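Local coordinates for protein Crov588 (Cafeteriavirus, PDB 6NYR) that is of unknown function but folds as a circular leucine-rich-repeat protein, with successive FNIP repeats curling the chain into a ring, at residues 650-655 / 661-666; 11-16 / 26-31. All blocks are in the same frame, centred on the assembly; numbering follows the deposited sequence.

Contact 1 (650-655 / 661-666); sequences KVLKIY and IILKNI
L663, whose side chain reaches L652, also accepts a backbone hydrogen bond at its O from I666 N, at 3.1 Å, closing a type I turn just where the chain leaves the helix 659-662. No hydrogen bond joins the two segments; the contact itself is wholly apolar. I654 and I662 reach toward each other tip to tip, with I662 CD1 lying 3.6 Å from I654 CG2 and 3.8 Å from I654 CD1; the one methyl bears on both branch ends of I654. On I662 the second torsion is extended (chi2 166°), carrying CD1 outward, whereas I654 is folded back (chi2 -56°), which brings its CD1 round to the same methyl. I662 CG2 adds a looser touch on I654 CD1 at 4.2 Å. Beside this pair, L652 CD2 and L663 CD2 stand 4.5 Å apart, a light contact. All four side chains are buried: L630 and F632 cover the strand residues from the preceding coil, L640 packs on I662, and I675 and Y677 of the following strand lie against L663. The packing is consistent with the aliphatic interior of a leucine-rich-repeat coil, between the inner strand and the outer return segment, near the C-terminal end of the ring.

Contact 2 (11-16 / 26-31); sequences LTFNNE and KILSNP
The F13 ring is met obliquely by L28, whose CD2 lies 4.0 Å from F13 CZ and 4.1 Å from F13 CE1, so the methyl touches the far end of the phenyl group. Two further rings meet it: F38 with its plane almost parallel, at about 5°, and F17 with its plane turned by about 40°. F13 CG stands anti to the carbonyl carbon (chi1 -77°), and the length of the ring brings CZ close to L28, though the side chain leaves the backbone in another direction. The same L28 CD2 lies 4.0 Å from L11 CD1, making this one methyl the shared partner of L11 and F13. L11 CD1 in turn touches I27 CG2 at 4.1 Å. In each of the three pairs the side chains cross at about a right angle. On L28, CD1 takes the extended position, and CD2, the branch folded beside CA, is the one that meets L11 and F13. Around the contact, I36 of the next strand touches F13 and L28, I6 lies on L11, and P51 packs on L28. L11 and F13 also form backbone hydrogen bonds with the strand 35-37. Leucines, isoleucine and phenylalanine thus fill the space between inner strand and outer short helix, as in the hydrophobic interior of a leucine-rich-repeat coil, here near the N-terminal end of the ring.

Contacts 1 and 2 are both buried and have the same build near opposite ends of the chain: each joins a strand of the inner wall to a short helix and, in contact 1, the residue just after it on the outer side. Although far apart in sequence, their centres lie about 23 Å apart and their nearest atoms about 11 Å apart, without touching, because the chain curls round until its ends come together. Neither uses a hydrogen bond between its segments. Contact 1 is purely aliphatic, isoleucine on isoleucine with a looser leucine pair, whereas contact 2 adds an aromatic ring that belongs to a phenylalanine cluster and keeps one residue, I27, partly exposed.

Contact 1 (650-655 / 661-666)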
# COMPACT_ATOMS: atom_id res chain seq x y z
N LYS A 650 -2.56 -27.92 -15.63
CA LYS A 650 -2.08 -27.85 -14.25
C LYS A 650 -3.15 -27.41 -13.27
O LYS A 650 -3.20 -27.94 -12.15
CB LYS A 650 -0.88 -26.90 -14.16
CG LYS A 650 0.34 -27.38 -14.94
CD LYS A 650 1.53 -26.44 -14.76
CE LYS A 650 2.72 -26.87 -15.60
NZ LYS A 650 3.26 -28.19 -15.14
N VAL A 651 -4.02 -26.47 -13.65
CA VAL A 651 -5.01 -25.92 -12.73
C VAL A 651 -6.33 -25.75 -13.47
O VAL A 651 -6.38 -25.10 -14.52
CB VAL A 651 -4.55 -24.58 -12.14
CG1 VAL A 651 -5.66 -23.96 -11.30
CG2 VAL A 651 -3.29 -24.78 -11.31
N LEU A 652 -7.40 -26.30 -12.90
CA LEU A 652 -8.76 -26.11 -13.38
C LEU A 652 -9.53 -25.31 -12.33
O LEU A 652 -9.64 -25.75 -11.18
CB LEU A 652 -9.44 -27.45 -13.65
CG LEU A 652 -10.94 -27.41 -13.97
CD1 LEU A 652 -11.19 -26.58 -15.22
CD2 LEU A 652 -11.48 -28.82 -14.15
N LYS A 653 -10.05 -24.15 -12.73
CA LYS A 653 -10.80 -23.27 -11.84
C LYS A 653 -12.29 -23.40 -12.14
O LYS A 653 -12.72 -23.18 -13.28
CB LYS A 653 -10.34 -21.83 -12.01
CG LYS A 653 -11.05 -20.82 -11.13
CD LYS A 653 -10.50 -20.80 -9.71
CE LYS A 653 -9.33 -19.83 -9.61
NZ LYS A 653 -9.79 -18.41 -9.47
N ILE A 654 -13.07 -23.69 -11.10
CA ILE A 654 -14.46 -24.13 -11.26
C ILE A 654 -15.32 -23.53 -10.16
O ILE A 654 -14.85 -23.29 -9.04
CB ILE A 654 -14.53 -25.68 -11.24
CG1 ILE A 654 -14.09 -26.26 -12.58
CG2 ILE A 654 -15.92 -26.16 -10.85
CD1 ILE A 654 -14.88 -25.74 -13.77
N TYR A 655 -16.58 -23.28 -10.48
CA TYR A 655 -17.56 -22.87 -9.48
C TYR A 655 -17.94 -24.09 -8.65
O TYR A 655 -18.38 -25.11 -9.20
CB TYR A 655 -18.79 -22.26 -10.14
CG TYR A 655 -19.88 -21.86 -9.15
CD1 TYR A 655 -19.56 -21.20 -7.97
CD2 TYR A 655 -21.22 -22.14 -9.40
CE1 TYR A 655 -20.55 -20.83 -7.07
CE2 TYR A 655 -22.21 -21.77 -8.51
CZ TYR A 655 -21.87 -21.12 -7.34
OH TYR A 655 -22.85 -20.75 -6.45
N ILE A 661 -21.69 -31.67 -11.29
CA ILE A 661 -22.08 -31.84 -12.68
C ILE A 661 -20.86 -31.82 -13.60
O ILE A 661 -20.81 -32.55 -14.59
CB ILE A 661 -23.10 -30.76 -13.09
CG1 ILE A 661 -24.34 -30.83 -12.21
CG2 ILE A 661 -23.46 -30.93 -14.56
CD1 ILE A 661 -25.39 -31.82 -12.68
N ILE A 662 -19.87 -30.98 -13.28
CA ILE A 662 -18.72 -30.83 -14.16
C ILE A 662 -17.79 -32.02 -14.04
O ILE A 662 -17.18 -32.46 -15.02
CB ILE A 662 -17.99 -29.52 -13.85
CG1 ILE A 662 -18.94 -28.33 -13.97
CG2 ILE A 662 -16.79 -29.33 -14.78
CD1 ILE A 662 -18.39 -27.04 -13.37
N LEU A 663 -17.65 -32.56 -12.83
CA LEU A 663 -16.72 -33.64 -12.54
C LEU A 663 -17.41 -34.99 -12.43
O LEU A 663 -16.82 -35.95 -11.91
CB LEU A 663 -15.94 -33.32 -11.26
CG LEU A 663 -15.25 -31.96 -11.27
CD1 LEU A 663 -14.46 -31.72 -9.99
CD2 LEU A 663 -14.34 -31.83 -12.49
N LYS A 664 -18.65 -35.09 -12.92
CA LYS A 664 -19.37 -36.36 -12.92
C LYS A 664 -18.50 -37.50 -13.43
O LYS A 664 -18.38 -38.54 -12.78
CB LYS A 664 -20.63 -36.22 -13.78
CG LYS A 664 -21.62 -37.37 -13.68
CD LYS A 664 -22.50 -37.40 -14.93
CE LYS A 664 -23.52 -38.53 -14.91
NZ LYS A 664 -24.79 -38.12 -14.24
N ASN A 665 -17.86 -37.29 -14.58
CA ASN A 665 -17.10 -38.33 -15.27
C ASN A 665 -15.60 -38.15 -15.08
O ASN A 665 -14.82 -38.36 -16.02
CB ASN A 665 -17.45 -38.35 -16.75
CG ASN A 665 -18.95 -38.36 -17.00
OD1 ASN A 665 -19.51 -37.40 -17.52
ND2 ASN A 665 -19.60 -39.46 -16.64
N ILE A 666 -15.16 -37.74 -13.90
CA ILE A 666 -13.74 -37.48 -13.65
C ILE A 666 -13.40 -38.00 -12.26
O ILE A 666 -13.90 -37.47 -11.26
CB ILE A 666 -13.40 -35.99 -13.76
CG1 ILE A 666 -13.50 -35.53 -15.22
CG2 ILE A 666 -12.00 -35.72 -13.22
CD1 ILE A 666 -13.49 -34.02 -15.38

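Contact 2 (11-16 / 26-31)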
# COMPACT_ATOMS: atom_id res chain seq x y z
N LEU A 11 2.64 -22.35 5.67
CA LEU A 11 1.39 -22.93 5.20
C LEU A 11 0.22 -22.20 5.85
O LEU A 11 0.17 -22.08 7.08
CB LEU A 11 1.32 -24.42 5.51
CG LEU A 11 0.04 -25.12 5.09
CD1 LEU A 11 0.29 -26.60 4.82
CD2 LEU A 11 -1.05 -24.97 6.15
N THR A 12 -0.71 -21.72 5.04
CA THR A 12 -1.89 -21.00 5.51
C THR A 12 -3.13 -21.78 5.10
O THR A 12 -3.36 -21.99 3.90
CB THR A 12 -1.94 -19.58 4.92
OG1 THR A 12 -0.71 -18.90 5.21
CG2 THR A 12 -3.11 -18.80 5.51
N PHE A 13 -3.92 -22.21 6.07
CA PHE A 13 -5.20 -22.83 5.77
C PHE A 13 -6.21 -21.76 5.31
O PHE A 13 -5.98 -20.56 5.43
CB PHE A 13 -5.75 -23.58 6.97
CG PHE A 13 -5.08 -24.90 7.23
CD1 PHE A 13 -3.94 -24.97 7.99
CD2 PHE A 13 -5.61 -26.06 6.70
CE1 PHE A 13 -3.33 -26.19 8.23
CE2 PHE A 13 -5.00 -27.28 6.94
CZ PHE A 13 -3.86 -27.34 7.70
N ASN A 14 -7.33 -22.23 4.77
CA ASN A 14 -8.38 -21.32 4.34
C ASN A 14 -8.91 -20.54 5.54
O ASN A 14 -8.84 -21.01 6.67
CB ASN A 14 -9.51 -22.12 3.66
CG ASN A 14 -10.13 -21.36 2.50
OD1 ASN A 14 -9.93 -21.74 1.34
ND2 ASN A 14 -10.96 -20.36 2.79
N ASN A 15 -9.42 -19.34 5.28
CA ASN A 15 -10.04 -18.60 6.37
C ASN A 15 -11.37 -19.22 6.78
O ASN A 15 -11.90 -18.87 7.84
CB ASN A 15 -10.26 -17.14 5.98
CG ASN A 15 -10.65 -16.28 7.17
OD1 ASN A 15 -11.83 -15.99 7.39
ND2 ASN A 15 -9.66 -15.87 7.96
N GLU A 16 -11.89 -20.14 5.97
CA GLU A 16 -13.12 -20.86 6.27
C GLU A 16 -12.84 -22.31 6.62
O GLU A 16 -13.79 -23.09 6.84
CB GLU A 16 -14.07 -20.79 5.07
CG GLU A 16 -14.36 -19.37 4.60
CD GLU A 16 -15.24 -18.60 5.56
OE1 GLU A 16 -16.26 -19.16 6.02
OE2 GLU A 16 -14.90 -17.43 5.86
N LYS A 26 0.62 -35.99 6.68
CA LYS A 26 1.52 -36.02 5.53
C LYS A 26 1.76 -34.62 4.98
O LYS A 26 2.91 -34.21 4.77
CB LYS A 26 0.95 -36.95 4.45
CG LYS A 26 -0.43 -36.57 3.93
CD LYS A 26 -0.87 -37.49 2.79
CE LYS A 26 -1.14 -38.92 3.27
NZ LYS A 26 -2.34 -39.00 4.16
N ILE A 27 0.68 -33.87 4.75
CA ILE A 27 0.83 -32.52 4.20
C ILE A 27 1.66 -31.66 5.14
O ILE A 27 2.51 -30.87 4.69
CB ILE A 27 -0.55 -31.90 3.94
CG1 ILE A 27 -1.31 -32.68 2.87
CG2 ILE A 27 -0.40 -30.43 3.53
CD1 ILE A 27 -2.79 -32.34 2.79
N LEU A 28 1.43 -31.78 6.44
CA LEU A 28 2.07 -30.91 7.41
C LEU A 28 3.50 -31.32 7.73
O LEU A 28 4.22 -30.55 8.37
CB LEU A 28 1.25 -30.87 8.70
CG LEU A 28 -0.18 -30.32 8.54
CD1 LEU A 28 -0.98 -30.51 9.82
CD2 LEU A 28 -0.15 -28.85 8.13
N SER A 29 3.93 -32.50 7.30
CA SER A 29 5.30 -32.95 7.53
C SER A 29 6.27 -32.50 6.44
O SER A 29 7.45 -32.87 6.49
CB SER A 29 5.34 -34.48 7.63
OG SER A 29 4.49 -34.94 8.67
N ASN A 30 5.82 -31.70 5.48
CA ASN A 30 6.68 -31.21 4.40
C ASN A 30 7.86 -30.44 4.99
O ASN A 30 7.65 -29.40 5.63
CB ASN A 30 5.84 -30.34 3.47
CG ASN A 30 6.64 -29.75 2.33
OD1 ASN A 30 7.84 -29.98 2.22
ND2 ASN A 30 5.97 -28.99 1.47
N PRO A 31 9.10 -30.90 4.79
CA PRO A 31 10.22 -30.31 5.54
C PRO A 31 10.57 -28.87 5.21
O PRO A 31 11.49 -28.33 5.84
CB PRO A 31 11.41 -31.23 5.19
CG PRO A 31 10.79 -32.51 4.71
CD PRO A 31 9.51 -32.09 4.03